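Local atomic coordinates of type II restriction enzyme AgeI (Thalassobius gelatinovorus, PDB entry 5DWA), a protein that recognises the double-stranded DNA sequence 5'-ACCGGT-3' and cuts it after the first A, leaving fragments with 5'-phosphate ends. Residues S43-A54 and L66-Y75; M1-R9 and H14-Y25. All blocks are in the same frame, centred on the assembly; numbering follows the deposited sequence.

Contact 1. Residues S43-A54 and L66-Y75. With nucleotides of chain C; nucleotides of chain D.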
loop_
_atom_site.group_PDB
_atom_site.type_symbol
_atom_site.label_atom_id
_atom_site.label_comp_id
_atom_site.label_asym_id
_atom_site.label_seq_id
_atom_site.Cartn_x
_atom_site.Cartn_y
_atom_site.Cartn_z
ATOM N N SER A 43 -12.877 16.515 3.748
ATOM C CA SER A 43 -13.446 15.369 4.429
ATOM C C SER A 43 -12.547 14.849 5.545
ATOM O O SER A 43 -13.035 14.194 6.463
ATOM C CB SER A 43 -13.748 14.256 3.438
ATOM O OG SER A 43 -14.904 14.592 2.709
ATOM N N ARG A 44 -11.248 15.134 5.492
ATOM C CA ARG A 44 -10.391 14.722 6.598
ATOM C C ARG A 44 -10.860 15.413 7.878
ATOM O O ARG A 44 -10.804 14.835 8.964
ATOM C CB ARG A 44 -8.904 15.018 6.324
ATOM C CG ARG A 44 -8.507 16.486 6.317
ATOM C CD ARG A 44 -7.020 16.612 6.083
ATOM N NE ARG A 44 -6.548 17.989 6.226
ATOM C CZ ARG A 44 -5.548 18.499 5.517
ATOM N NH1 ARG A 44 -4.934 17.758 4.607
ATOM N NH2 ARG A 44 -5.175 19.760 5.705
ATOM N N ASP A 45 -11.371 16.630 7.729
ATOM C CA ASP A 45 -11.923 17.368 8.861
ATOM C C ASP A 45 -13.312 16.877 9.260
ATOM O O ASP A 45 -13.621 16.750 10.449
ATOM C CB ASP A 45 -11.966 18.868 8.545
ATOM C CG ASP A 45 -10.595 19.478 8.488
ATOM O OD1 ASP A 45 -9.739 19.076 9.306
ATOM O OD2 ASP A 45 -10.365 20.353 7.628
ATOM N N ALA A 46 -14.151 16.584 8.270
ATOM C CA ALA A 46 -15.461 16.006 8.536
ATOM C C ALA A 46 -15.351 14.688 9.308
ATOM O O ALA A 46 -15.994 14.502 10.336
ATOM C CB ALA A 46 -16.212 15.798 7.231
ATOM N N ILE A 47 -14.535 13.768 8.808
ATOM C CA ILE A 47 -14.402 12.462 9.436
ATOM C C ILE A 47 -13.685 12.572 10.779
ATOM O O ILE A 47 -14.100 11.969 11.770
ATOM C CB ILE A 47 -13.649 11.492 8.509
ATOM C CG1 ILE A 47 -14.403 11.298 7.192
ATOM C CG2 ILE A 47 -13.417 10.140 9.187
ATOM C CD1 ILE A 47 -13.513 10.771 6.087
ATOM N N GLY A 48 -12.621 13.375 10.810
ATOM C CA GLY A 48 -11.837 13.554 12.018
ATOM C C GLY A 48 -12.670 14.115 13.149
ATOM O O GLY A 48 -12.666 13.575 14.263
ATOM N N GLN A 49 -13.396 15.192 12.867
ATOM C CA GLN A 49 -14.219 15.820 13.896
ATOM C C GLN A 49 -15.402 14.934 14.263
ATOM O O GLN A 49 -15.765 14.840 15.434
ATOM C CB GLN A 49 -14.697 17.212 13.452
ATOM C CG GLN A 49 -13.580 18.249 13.289
ATOM C CD GLN A 49 -12.685 18.394 14.523
ATOM O OE1 GLN A 49 -13.132 18.236 15.661
ATOM N NE2 GLN A 49 -11.410 18.694 14.294
ATOM N N ALA A 50 -15.992 14.245 13.281
ATOM C CA ALA A 50 -17.074 13.325 13.590
ATOM C C ALA A 50 -16.610 12.180 14.494
ATOM O O ALA A 50 -17.366 11.687 15.332
ATOM C CB ALA A 50 -17.679 12.778 12.317
ATOM N N PHE A 51 -15.365 11.751 14.331
ATOM C CA PHE A 51 -14.853 10.686 15.179
ATOM C C PHE A 51 -14.694 11.152 16.622
ATOM O O PHE A 51 -15.026 10.428 17.563
ATOM C CB PHE A 51 -13.519 10.160 14.637
ATOM C CG PHE A 51 -12.965 8.997 15.417
ATOM C CD1 PHE A 51 -13.714 7.838 15.583
ATOM C CD2 PHE A 51 -11.687 9.047 15.961
ATOM C CE1 PHE A 51 -13.203 6.757 16.293
ATOM C CE2 PHE A 51 -11.169 7.975 16.671
ATOM C CZ PHE A 51 -11.926 6.823 16.832
ATOM N N VAL A 52 -14.173 12.360 16.798
ATOM C CA VAL A 52 -14.024 12.927 18.134
ATOM C C VAL A 52 -15.400 13.090 18.782
ATOM O O VAL A 52 -15.590 12.771 19.960
ATOM C CB VAL A 52 -13.296 14.273 18.079
ATOM C CG1 VAL A 52 -13.297 14.951 19.442
ATOM C CG2 VAL A 52 -11.866 14.078 17.598
ATOM N N MET A 53 -16.359 13.553 17.989
ATOM C CA MET A 53 -17.737 13.675 18.444
ATOM C C MET A 53 -18.330 12.311 18.791
ATOM O O MET A 53 -18.916 12.134 19.860
ATOM C CB MET A 53 -18.585 14.380 17.379
ATOM C CG MET A 53 -20.051 14.589 17.756
ATOM S SD MET A 53 -21.075 13.226 17.177
ATOM C CE MET A 53 -22.705 13.879 17.564
ATOM N N ALA A 54 -18.169 11.339 17.895
ATOM C CA ALA A 54 -18.797 10.032 18.098
ATOM C C ALA A 54 -18.273 9.317 19.336
ATOM O O ALA A 54 -19.028 8.637 20.030
ATOM C CB ALA A 54 -18.604 9.143 16.864
ATOM N N LEU A 66 -16.627 2.351 15.826
ATOM C CA LEU A 66 -17.283 3.588 15.429
ATOM C C LEU A 66 -16.706 4.079 14.111
ATOM O O LEU A 66 -17.421 4.587 13.255
ATOM C CB LEU A 66 -17.139 4.670 16.496
ATOM C CG LEU A 66 -17.889 4.433 17.806
ATOM C CD1 LEU A 66 -17.542 5.517 18.805
ATOM C CD2 LEU A 66 -19.392 4.409 17.543
ATOM N N TRP A 67 -15.398 3.934 13.951
ATOM C CA TRP A 67 -14.764 4.348 12.709
ATOM C C TRP A 67 -15.198 3.462 11.549
ATOM O O TRP A 67 -15.581 3.949 10.485
ATOM C CB TRP A 67 -13.246 4.302 12.861
ATOM C CG TRP A 67 -12.463 4.877 11.737
ATOM C CD1 TRP A 67 -12.098 4.262 10.575
ATOM C CD2 TRP A 67 -11.907 6.191 11.692
ATOM N NE1 TRP A 67 -11.346 5.123 9.799
ATOM C CE2 TRP A 67 -11.218 6.312 10.468
ATOM C CE3 TRP A 67 -11.917 7.276 12.580
ATOM C CZ2 TRP A 67 -10.549 7.495 10.105
ATOM C CZ3 TRP A 67 -11.243 8.438 12.224
ATOM C CH2 TRP A 67 -10.564 8.536 10.994
ATOM N N HIS A 68 -15.122 2.149 11.764
ATOM C CA HIS A 68 -15.279 1.185 10.687
ATOM C C HIS A 68 -16.726 0.850 10.365
ATOM O O HIS A 68 -17.070 0.715 9.194
ATOM C CB HIS A 68 -14.520 -0.103 11.031
ATOM C CG HIS A 68 -14.603 -1.157 9.974
ATOM N ND1 HIS A 68 -14.215 -0.938 8.671
ATOM C CD2 HIS A 68 -15.034 -2.440 10.030
ATOM C CE1 HIS A 68 -14.405 -2.041 7.968
ATOM N NE2 HIS A 68 -14.900 -2.966 8.770
ATOM N N HIS A 69 -17.562 0.693 11.391
ATOM C CA HIS A 69 -18.946 0.272 11.166
ATOM C C HIS A 69 -19.908 1.448 11.059
ATOM O O HIS A 69 -21.019 1.280 10.558
ATOM C CB HIS A 69 -19.439 -0.674 12.278
ATOM C CG HIS A 69 -18.800 -2.028 12.259
ATOM N ND1 HIS A 69 -18.585 -2.737 11.100
ATOM C CD2 HIS A 69 -18.346 -2.810 13.268
ATOM C CE1 HIS A 69 -18.017 -3.892 11.387
ATOM N NE2 HIS A 69 -17.862 -3.963 12.699
ATOM N N VAL A 70 -19.500 2.631 11.526
ATOM C CA VAL A 70 -20.394 3.792 11.475
ATOM C C VAL A 70 -19.912 4.835 10.472
ATOM O O VAL A 70 -20.539 5.030 9.437
ATOM C CB VAL A 70 -20.560 4.454 12.862
ATOM C CG1 VAL A 70 -21.503 5.666 12.779
ATOM C CG2 VAL A 70 -21.071 3.438 13.864
ATOM N N LEU A 71 -18.786 5.488 10.756
ATOM C CA LEU A 71 -18.306 6.573 9.897
ATOM C C LEU A 71 -17.993 6.108 8.471
ATOM O O LEU A 71 -18.438 6.717 7.508
ATOM C CB LEU A 71 -17.067 7.247 10.515
ATOM C CG LEU A 71 -17.255 7.919 11.883
ATOM C CD1 LEU A 71 -15.991 8.669 12.317
ATOM C CD2 LEU A 71 -18.467 8.861 11.879
ATOM N N TYR A 72 -17.242 5.014 8.346
ATOM C CA TYR A 72 -16.956 4.423 7.039
ATOM C C TYR A 72 -18.208 4.148 6.233
ATOM O O TYR A 72 -18.311 4.513 5.065
ATOM C CB TYR A 72 -16.191 3.125 7.254
ATOM C CG TYR A 72 -15.902 2.259 6.048
ATOM C CD1 TYR A 72 -15.291 2.770 4.906
ATOM C CD2 TYR A 72 -16.143 0.893 6.103
ATOM C CE1 TYR A 72 -14.983 1.947 3.831
ATOM C CE2 TYR A 72 -15.844 0.076 5.045
ATOM C CZ TYR A 72 -15.254 0.592 3.923
ATOM O OH TYR A 72 -14.945 -0.264 2.891
ATOM N N ARG A 73 -19.160 3.485 6.877
ATOM C CA ARG A 73 -20.376 3.059 6.199
ATOM C C ARG A 73 -21.230 4.235 5.767
ATOM O O ARG A 73 -21.743 4.266 4.648
ATOM C CB ARG A 73 -21.189 2.137 7.104
ATOM C CG ARG A 73 -20.530 0.804 7.348
ATOM C CD ARG A 73 -20.323 0.032 6.059
ATOM N NE ARG A 73 -19.554 -1.179 6.312
ATOM C CZ ARG A 73 -19.195 -2.057 5.382
ATOM N NH1 ARG A 73 -19.532 -1.870 4.114
ATOM N NH2 ARG A 73 -18.490 -3.119 5.724
ATOM N N ILE A 74 -21.389 5.197 6.664
ATOM C CA ILE A 74 -22.162 6.385 6.354
ATOM C C ILE A 74 -21.492 7.173 5.227
ATOM O O ILE A 74 -22.156 7.636 4.303
ATOM C CB ILE A 74 -22.347 7.277 7.600
ATOM C CG1 ILE A 74 -23.249 6.567 8.617
ATOM C CG2 ILE A 74 -22.947 8.609 7.216
ATOM C CD1 ILE A 74 -23.449 7.323 9.915
ATOM N N TYR A 75 -20.170 7.320 5.304
ATOM C CA TYR A 75 -19.431 8.032 4.273
ATOM C C TYR A 75 -19.627 7.374 2.905
ATOM O O TYR A 75 -19.943 8.046 1.920
ATOM C CB TYR A 75 -17.945 8.096 4.643
ATOM C CG TYR A 75 -17.132 8.997 3.748
ATOM C CD1 TYR A 75 -16.918 10.326 4.095
ATOM C CD2 TYR A 75 -16.567 8.526 2.566
ATOM C CE1 TYR A 75 -16.183 11.167 3.291
ATOM C CE2 TYR A 75 -15.812 9.361 1.750
ATOM C CZ TYR A 75 -15.624 10.685 2.123
ATOM O OH TYR A 75 -14.890 11.549 1.345
ATOM P P DG C 8 -13.692 -3.764 3.560
ATOM O OP1 DG C 8 -14.734 -2.723 3.750
ATOM O OP2 DG C 8 -13.259 -4.568 4.726
ATOM O "O5'" DG C 8 -14.200 -4.716 2.403
ATOM C "C5'" DG C 8 -14.594 -4.123 1.167
ATOM C "C4'" DG C 8 -14.185 -4.990 -0.007
ATOM O "O4'" DG C 8 -12.739 -5.012 -0.137
ATOM C "C3'" DG C 8 -14.627 -6.431 0.084
ATOM O "O3'" DG C 8 -15.037 -6.827 -1.210
ATOM C "C2'" DG C 8 -13.357 -7.166 0.575
ATOM C "C1'" DG C 8 -12.248 -6.353 -0.059
ATOM N N9 DG C 8 -11.013 -6.282 0.713
ATOM C C8 DG C 8 -10.884 -6.062 2.064
ATOM N N7 DG C 8 -9.631 -5.973 2.458
ATOM C C5 DG C 8 -8.903 -6.090 1.282
ATOM C C6 DG C 8 -7.511 -6.070 1.073
ATOM O O6 DG C 8 -6.624 -5.896 1.909
ATOM N N1 DG C 8 -7.180 -6.243 -0.269
ATOM C C2 DG C 8 -8.088 -6.415 -1.290
ATOM N N2 DG C 8 -7.587 -6.563 -2.539
ATOM N N3 DG C 8 -9.397 -6.440 -1.099
ATOM C C4 DG C 8 -9.730 -6.279 0.203
ATOM P P DG D 11 -9.430 17.818 -0.108
ATOM O OP1 DG D 11 -10.138 16.776 0.674
ATOM O OP2 DG D 11 -10.198 19.019 -0.555
ATOM O "O5'" DG D 11 -8.183 18.345 0.710
ATOM C "C5'" DG D 11 -7.276 17.441 1.312
ATOM C "C4'" DG D 11 -5.850 17.892 1.074
ATOM O "O4'" DG D 11 -5.469 17.566 -0.289
ATOM C "C3'" DG D 11 -5.612 19.395 1.227
ATOM O "O3'" DG D 11 -4.323 19.626 1.788
ATOM C "C2'" DG D 11 -5.693 19.900 -0.214
ATOM C "C1'" DG D 11 -5.061 18.744 -0.969
ATOM N N9 DG D 11 -5.501 18.630 -2.358
ATOM C C8 DG D 11 -6.704 19.033 -2.889
ATOM N N7 DG D 11 -6.818 18.774 -4.165
ATOM C C5 DG D 11 -5.619 18.156 -4.494
ATOM C C6 DG D 11 -5.160 17.643 -5.736
ATOM O O6 DG D 11 -5.740 17.635 -6.830
ATOM N N1 DG D 11 -3.890 17.098 -5.628
ATOM C C2 DG D 11 -3.152 17.047 -4.475
ATOM N N2 DG D 11 -1.948 16.492 -4.575
ATOM N N3 DG D 11 -3.564 17.520 -3.306
ATOM C C4 DG D 11 -4.802 18.058 -3.391
ATOM P P DG C 7 -9.687 1.086 5.706
ATOM O OP1 DG C 7 -10.840 1.829 6.256
ATOM O OP2 DG C 7 -8.729 0.431 6.609
ATOM O "O5'" DG C 7 -10.258 -0.062 4.755
ATOM C "C5'" DG C 7 -11.109 0.248 3.677
ATOM C "C4'" DG C 7 -11.318 -0.998 2.830
ATOM O "O4'" DG C 7 -10.130 -1.255 2.040
ATOM C "C3'" DG C 7 -11.553 -2.272 3.627
ATOM O "O3'" DG C 7 -12.399 -3.104 2.888
ATOM C "C2'" DG C 7 -10.145 -2.869 3.735
ATOM C "C1'" DG C 7 -9.578 -2.530 2.370
ATOM N N9 DG C 7 -8.140 -2.353 2.351
ATOM C C8 DG C 7 -7.284 -2.293 3.427
ATOM N N7 DG C 7 -6.050 -2.047 3.083
ATOM C C5 DG C 7 -6.102 -1.901 1.705
ATOM C C6 DG C 7 -5.076 -1.619 0.776
ATOM O O6 DG C 7 -3.874 -1.414 0.997
ATOM N N1 DG C 7 -5.558 -1.555 -0.522
ATOM C C2 DG C 7 -6.868 -1.745 -0.885
ATOM N N2 DG C 7 -7.142 -1.639 -2.188
ATOM N N3 DG C 7 -7.836 -2.015 -0.027
ATOM C C4 DG C 7 -7.384 -2.076 1.244
#
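Phe-51 and Trp-67 form a T-shaped stack, the tight part of the packing between consecutive helices 43-57 and 63-78. The indole turns its edge to the phenyl face, with planes at 85° and Trp-67 CE3 3.5 Å from Phe-51 CG. Phe-51 holds CG anti to its own N (chi1 -177°), which lays the ring across that edge. Ile-47 CG2 makes a CH-pi contact over the indole face, 4.1 Å from the six-membered ring centroid. Leu-71 CD1 packs 3.7 Å from Phe-51 CB. Tyr-75 reaches Ile-47 CD1 with its ring, and its OH is hydrogen-bonded to Ser-87 OG. Were Phe-51 an alanine, the CE3 edge of Trp-67 would probably lose its aromatic partner and a gap would open between Trp-67 and Leu-66. The segments cross steeply, axes 10.9 Å apart and directions 127° apart.

Outside this buried interface, Tyr-72 turns to the DNA: its OH donates to OP1 of DG8 of chain C at 2.6 Å. Arg-44, partly exposed, makes a salt bridge with Glu-94 and lies near DG11 of chain D.

Phe-32 of helix 22-36 packs on Ala-50 and Leu-71, and Trp-88 of helix 84-109 on Ile-47. Strand 2-8 touches His-69 and Arg-73.

Contact 2. Residues M1-R9 and H14-Y25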
loop_
_atom_site.group_PDB
_atom_site.type_symbol
_atom_site.label_atom_id
_atom_site.label_comp_id
_atom_site.label_asym_id
_atom_site.label_seq_id
_atom_site.Cartn_x
_atom_site.Cartn_y
_atom_site.Cartn_z
ATOM N N MET A 1 -26.393 -2.089 19.802
ATOM C CA MET A 1 -27.467 -2.216 18.823
ATOM C C MET A 1 -27.072 -3.170 17.704
ATOM O O MET A 1 -25.889 -3.428 17.488
ATOM C CB MET A 1 -27.823 -0.853 18.232
ATOM C CG MET A 1 -26.709 -0.252 17.386
ATOM S SD MET A 1 -27.094 1.374 16.724
ATOM C CE MET A 1 -28.188 0.949 15.375
ATOM N N ARG A 2 -28.062 -3.691 16.991
ATOM C CA ARG A 2 -27.784 -4.453 15.785
ATOM C C ARG A 2 -27.693 -3.491 14.611
ATOM O O ARG A 2 -28.646 -2.772 14.312
ATOM C CB ARG A 2 -28.854 -5.512 15.519
ATOM C CG ARG A 2 -28.499 -6.434 14.361
ATOM C CD ARG A 2 -29.676 -7.270 13.903
ATOM N NE ARG A 2 -30.574 -6.497 13.052
ATOM C CZ ARG A 2 -31.751 -6.933 12.620
ATOM N NH1 ARG A 2 -32.183 -8.139 12.965
ATOM N NH2 ARG A 2 -32.495 -6.159 11.845
ATOM N N LEU A 3 -26.538 -3.471 13.957
ATOM C CA LEU A 3 -26.350 -2.645 12.774
ATOM C C LEU A 3 -26.804 -3.365 11.519
ATOM O O LEU A 3 -26.471 -4.528 11.313
ATOM C CB LEU A 3 -24.882 -2.243 12.630
ATOM C CG LEU A 3 -24.513 -0.818 13.029
ATOM C CD1 LEU A 3 -23.027 -0.592 12.795
ATOM C CD2 LEU A 3 -25.339 0.188 12.249
ATOM N N ASP A 4 -27.560 -2.669 10.679
ATOM C CA ASP A 4 -27.962 -3.212 9.391
ATOM C C ASP A 4 -27.132 -2.556 8.302
ATOM O O ASP A 4 -27.200 -1.344 8.098
ATOM C CB ASP A 4 -29.454 -2.988 9.147
ATOM C CG ASP A 4 -30.312 -3.563 10.251
ATOM O OD1 ASP A 4 -29.925 -4.603 10.825
ATOM O OD2 ASP A 4 -31.370 -2.969 10.552
ATOM N N LEU A 5 -26.337 -3.356 7.605
ATOM C CA LEU A 5 -25.410 -2.817 6.620
ATOM C C LEU A 5 -25.854 -3.130 5.207
ATOM O O LEU A 5 -26.045 -4.291 4.851
ATOM C CB LEU A 5 -24.002 -3.364 6.856
ATOM C CG LEU A 5 -23.454 -3.189 8.274
ATOM C CD1 LEU A 5 -22.027 -3.708 8.355
ATOM C CD2 LEU A 5 -23.555 -1.740 8.732
ATOM N N ASP A 6 -26.013 -2.084 4.405
ATOM C CA ASP A 6 -26.392 -2.242 3.010
ATOM C C ASP A 6 -25.159 -2.542 2.172
ATOM O O ASP A 6 -24.316 -1.671 1.959
ATOM C CB ASP A 6 -27.092 -0.984 2.498
ATOM C CG ASP A 6 -27.988 -1.254 1.301
ATOM O OD1 ASP A 6 -27.677 -2.160 0.499
ATOM O OD2 ASP A 6 -29.014 -0.554 1.170
ATOM N N PHE A 7 -25.054 -3.781 1.702
ATOM C CA PHE A 7 -23.959 -4.165 0.821
ATOM C C PHE A 7 -24.368 -3.981 -0.638
ATOM O O PHE A 7 -23.645 -4.383 -1.547
ATOM C CB PHE A 7 -23.527 -5.618 1.078
ATOM C CG PHE A 7 -22.582 -5.781 2.243
ATOM C CD1 PHE A 7 -21.784 -6.911 2.355
ATOM C CD2 PHE A 7 -22.491 -4.806 3.224
ATOM C CE1 PHE A 7 -20.915 -7.061 3.418
ATOM C CE2 PHE A 7 -21.620 -4.952 4.292
ATOM C CZ PHE A 7 -20.833 -6.082 4.385
ATOM N N GLY A 8 -25.528 -3.367 -0.853
ATOM C CA GLY A 8 -26.029 -3.114 -2.190
ATOM C C GLY A 8 -26.724 -4.311 -2.808
ATOM O O GLY A 8 -26.579 -5.434 -2.332
ATOM N N ARG A 9 -27.489 -4.055 -3.866
ATOM C CA ARG A 9 -28.123 -5.106 -4.662
ATOM C C ARG A 9 -28.995 -6.043 -3.831
ATOM O O ARG A 9 -29.010 -7.252 -4.063
ATOM C CB ARG A 9 -27.059 -5.920 -5.408
ATOM N N HIS A 14 -25.501 -7.931 8.956
ATOM C CA HIS A 14 -25.711 -7.433 10.299
ATOM C C HIS A 14 -24.434 -7.603 11.084
ATOM O O HIS A 14 -23.656 -8.524 10.833
ATOM C CB HIS A 14 -26.866 -8.168 10.979
ATOM C CG HIS A 14 -28.117 -8.188 10.161
ATOM N ND1 HIS A 14 -29.033 -7.157 10.180
ATOM C CD2 HIS A 14 -28.592 -9.099 9.281
ATOM C CE1 HIS A 14 -30.024 -7.440 9.353
ATOM N NE2 HIS A 14 -29.779 -8.611 8.794
ATOM N N VAL A 15 -24.214 -6.692 12.015
ATOM C CA VAL A 15 -23.111 -6.817 12.948
ATOM C C VAL A 15 -23.547 -6.106 14.222
ATOM O O VAL A 15 -24.291 -5.125 14.171
ATOM C CB VAL A 15 -21.789 -6.221 12.380
ATOM C CG1 VAL A 15 -21.894 -4.712 12.223
ATOM C CG2 VAL A 15 -20.601 -6.592 13.270
ATOM N N MET A 16 -23.111 -6.603 15.373
ATOM C CA MET A 16 -23.477 -5.963 16.631
ATOM C C MET A 16 -22.522 -4.824 16.969
ATOM O O MET A 16 -21.303 -4.984 16.918
ATOM C CB MET A 16 -23.508 -6.985 17.767
ATOM C CG MET A 16 -24.553 -8.075 17.576
ATOM S SD MET A 16 -26.228 -7.418 17.436
ATOM C CE MET A 16 -26.392 -6.604 19.022
ATOM N N LEU A 17 -23.100 -3.676 17.304
ATOM C CA LEU A 17 -22.352 -2.483 17.658
ATOM C C LEU A 17 -22.607 -2.182 19.130
ATOM O O LEU A 17 -23.575 -1.496 19.483
ATOM C CB LEU A 17 -22.758 -1.307 16.769
ATOM C CG LEU A 17 -22.012 0.009 16.979
ATOM C CD1 LEU A 17 -20.543 -0.154 16.594
ATOM C CD2 LEU A 17 -22.672 1.135 16.189
ATOM N N ASP A 18 -21.739 -2.726 19.980
ATOM C CA ASP A 18 -21.889 -2.649 21.430
ATOM C C ASP A 18 -21.798 -1.229 21.966
ATOM O O ASP A 18 -21.000 -0.425 21.486
ATOM C CB ASP A 18 -20.826 -3.513 22.112
ATOM C CG ASP A 18 -20.843 -4.945 21.628
ATOM O OD1 ASP A 18 -21.943 -5.530 21.549
ATOM O OD2 ASP A 18 -19.759 -5.484 21.323
ATOM N N ASN A 19 -22.621 -0.942 22.974
ATOM C CA ASN A 19 -22.647 0.354 23.657
ATOM C C ASN A 19 -22.909 1.535 22.731
ATOM O O ASN A 19 -22.391 2.635 22.935
ATOM C CB ASN A 19 -21.348 0.560 24.434
ATOM C CG ASN A 19 -21.230 -0.392 25.607
ATOM O OD1 ASN A 19 -22.001 -0.305 26.566
ATOM N ND2 ASN A 19 -20.292 -1.323 25.525
ATOM N N VAL A 20 -23.722 1.290 21.710
ATOM C CA VAL A 20 -24.274 2.346 20.877
ATOM C C VAL A 20 -25.763 2.090 20.744
ATOM O O VAL A 20 -26.168 1.023 20.294
ATOM C CB VAL A 20 -23.636 2.389 19.475
ATOM C CG1 VAL A 20 -24.267 3.498 18.636
ATOM C CG2 VAL A 20 -22.132 2.582 19.579
ATOM N N SER A 21 -26.572 3.055 21.153
ATOM C CA SER A 21 -28.015 2.923 21.013
ATOM C C SER A 21 -28.450 3.454 19.656
ATOM O O SER A 21 -27.707 4.194 19.001
ATOM C CB SER A 21 -28.739 3.670 22.133
ATOM O OG SER A 21 -28.576 5.068 22.000
ATOM N N GLU A 22 -29.657 3.090 19.236
ATOM C CA GLU A 22 -30.234 3.652 18.021
ATOM C C GLU A 22 -30.218 5.176 18.072
ATOM O O GLU A 22 -29.940 5.836 17.074
ATOM C CB GLU A 22 -31.667 3.148 17.816
ATOM C CG GLU A 22 -31.771 1.707 17.343
ATOM C CD GLU A 22 -31.600 1.568 15.839
ATOM O OE1 GLU A 22 -31.359 2.592 15.165
ATOM O OE2 GLU A 22 -31.716 0.434 15.327
ATOM N N GLU A 23 -30.496 5.735 19.244
ATOM C CA GLU A 23 -30.574 7.184 19.394
ATOM C C GLU A 23 -29.197 7.840 19.309
ATOM O O GLU A 23 -29.055 8.913 18.724
ATOM C CB GLU A 23 -31.251 7.550 20.717
ATOM C CG GLU A 23 -32.532 6.776 21.001
ATOM C CD GLU A 23 -32.312 5.610 21.944
ATOM O OE1 GLU A 23 -32.207 5.847 23.164
ATOM O OE2 GLU A 23 -32.239 4.459 21.462
ATOM N N GLN A 24 -28.193 7.197 19.896
ATOM C CA GLN A 24 -26.824 7.698 19.812
ATOM C C GLN A 24 -26.322 7.635 18.376
ATOM O O GLN A 24 -25.664 8.558 17.897
ATOM C CB GLN A 24 -25.901 6.900 20.729
ATOM C CG GLN A 24 -26.065 7.229 22.203
ATOM C CD GLN A 24 -25.379 6.220 23.105
ATOM O OE1 GLN A 24 -25.219 5.052 22.747
ATOM N NE2 GLN A 24 -24.972 6.668 24.287
ATOM N N TYR A 25 -26.645 6.539 17.696
ATOM C CA TYR A 25 -26.295 6.375 16.288
ATOM C C TYR A 25 -26.890 7.511 15.455
ATOM O O TYR A 25 -26.200 8.121 14.636
ATOM C CB TYR A 25 -26.766 5.008 15.762
ATOM C CG TYR A 25 -26.356 4.735 14.330
ATOM C CD1 TYR A 25 -25.226 3.986 14.036
ATOM C CD2 TYR A 25 -27.090 5.249 13.268
ATOM C CE1 TYR A 25 -24.853 3.744 12.727
ATOM C CE2 TYR A 25 -26.718 5.019 11.958
ATOM C CZ TYR A 25 -25.598 4.269 11.692
ATOM O OH TYR A 25 -25.235 4.035 10.382
#
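The N-terminal beta hairpin of strands 2-8 and 11-16, with the turn that leads into helix 22-36, makes this contact. Leu-3 and Val-15 are an antiparallel hydrogen-bonded pair, with Leu-3 N to Val-15 O at 2.8 Å. Beyond the strands, Leu-17 N gives a nearly straight bond to Met-1 O (174°). Met-1 N donates to Leu-17 O and Val-20 O, which ties the chain start to the type II turn 17-20.

The face with Arg-2, Asp-4, His-14 and Met-16 is exposed. Two donors grip Asp-4 OD1. His-14 ND1 comes at 2.8 Å on the anti side, out of the carboxylate plane but in the imidazole plane. Arg-2 NE comes at 3.0 Å on the syn lone pair, in a salt bridge. The bend at chi3 of Arg-2 (79°) brings one guanidinium face over His-14 ND1, off centre, with the planes 50° apart, not a flat stack.

Leu-3 and Val-15 point to the other face. There Leu-3 CD1 meets Leu-17 CD2 at 3.8 Å, and Leu-3 CD2 lies 3.6 Å from Tyr-25 CE1. Met-1 SD makes an oblique Met-aromatic contact with Tyr-25. Met-1 CE lies 3.5 Å from Glu-22 CD. Ser-21 and Gln-24 form a capping box.

The hairpin, the turn after it and the start of helix 22-36 lie against helix 63-78: Leu-3 touches His-69, Leu-17 Val-70 and Tyr-25 Ile-74.

How the contacts relate
Contact 2 comes first in the sequence, and the two contacts do not overlap; helices 22-36 and 43-57 follow each other. The centres of the two contacts are about 15 Å apart. Helix 63-78 joins them: it packs on helix 43-57 in contact 1 and on the hairpin of contact 2. Val-70 CG2 lies 3.6 Å from Leu-17 CD2, and His-69 O lies 3.5 Å from Leu-3 CD1. Ile-74 CG1 is 3.7 Å from Tyr-25 OH. Contact 1 reaches the DNA directly through the hydrogen bond from Tyr-72 OH to a phosphate oxygen of DG8 of chain C. The nearest atom of contact 2 is about 6 Å from the nucleic acid.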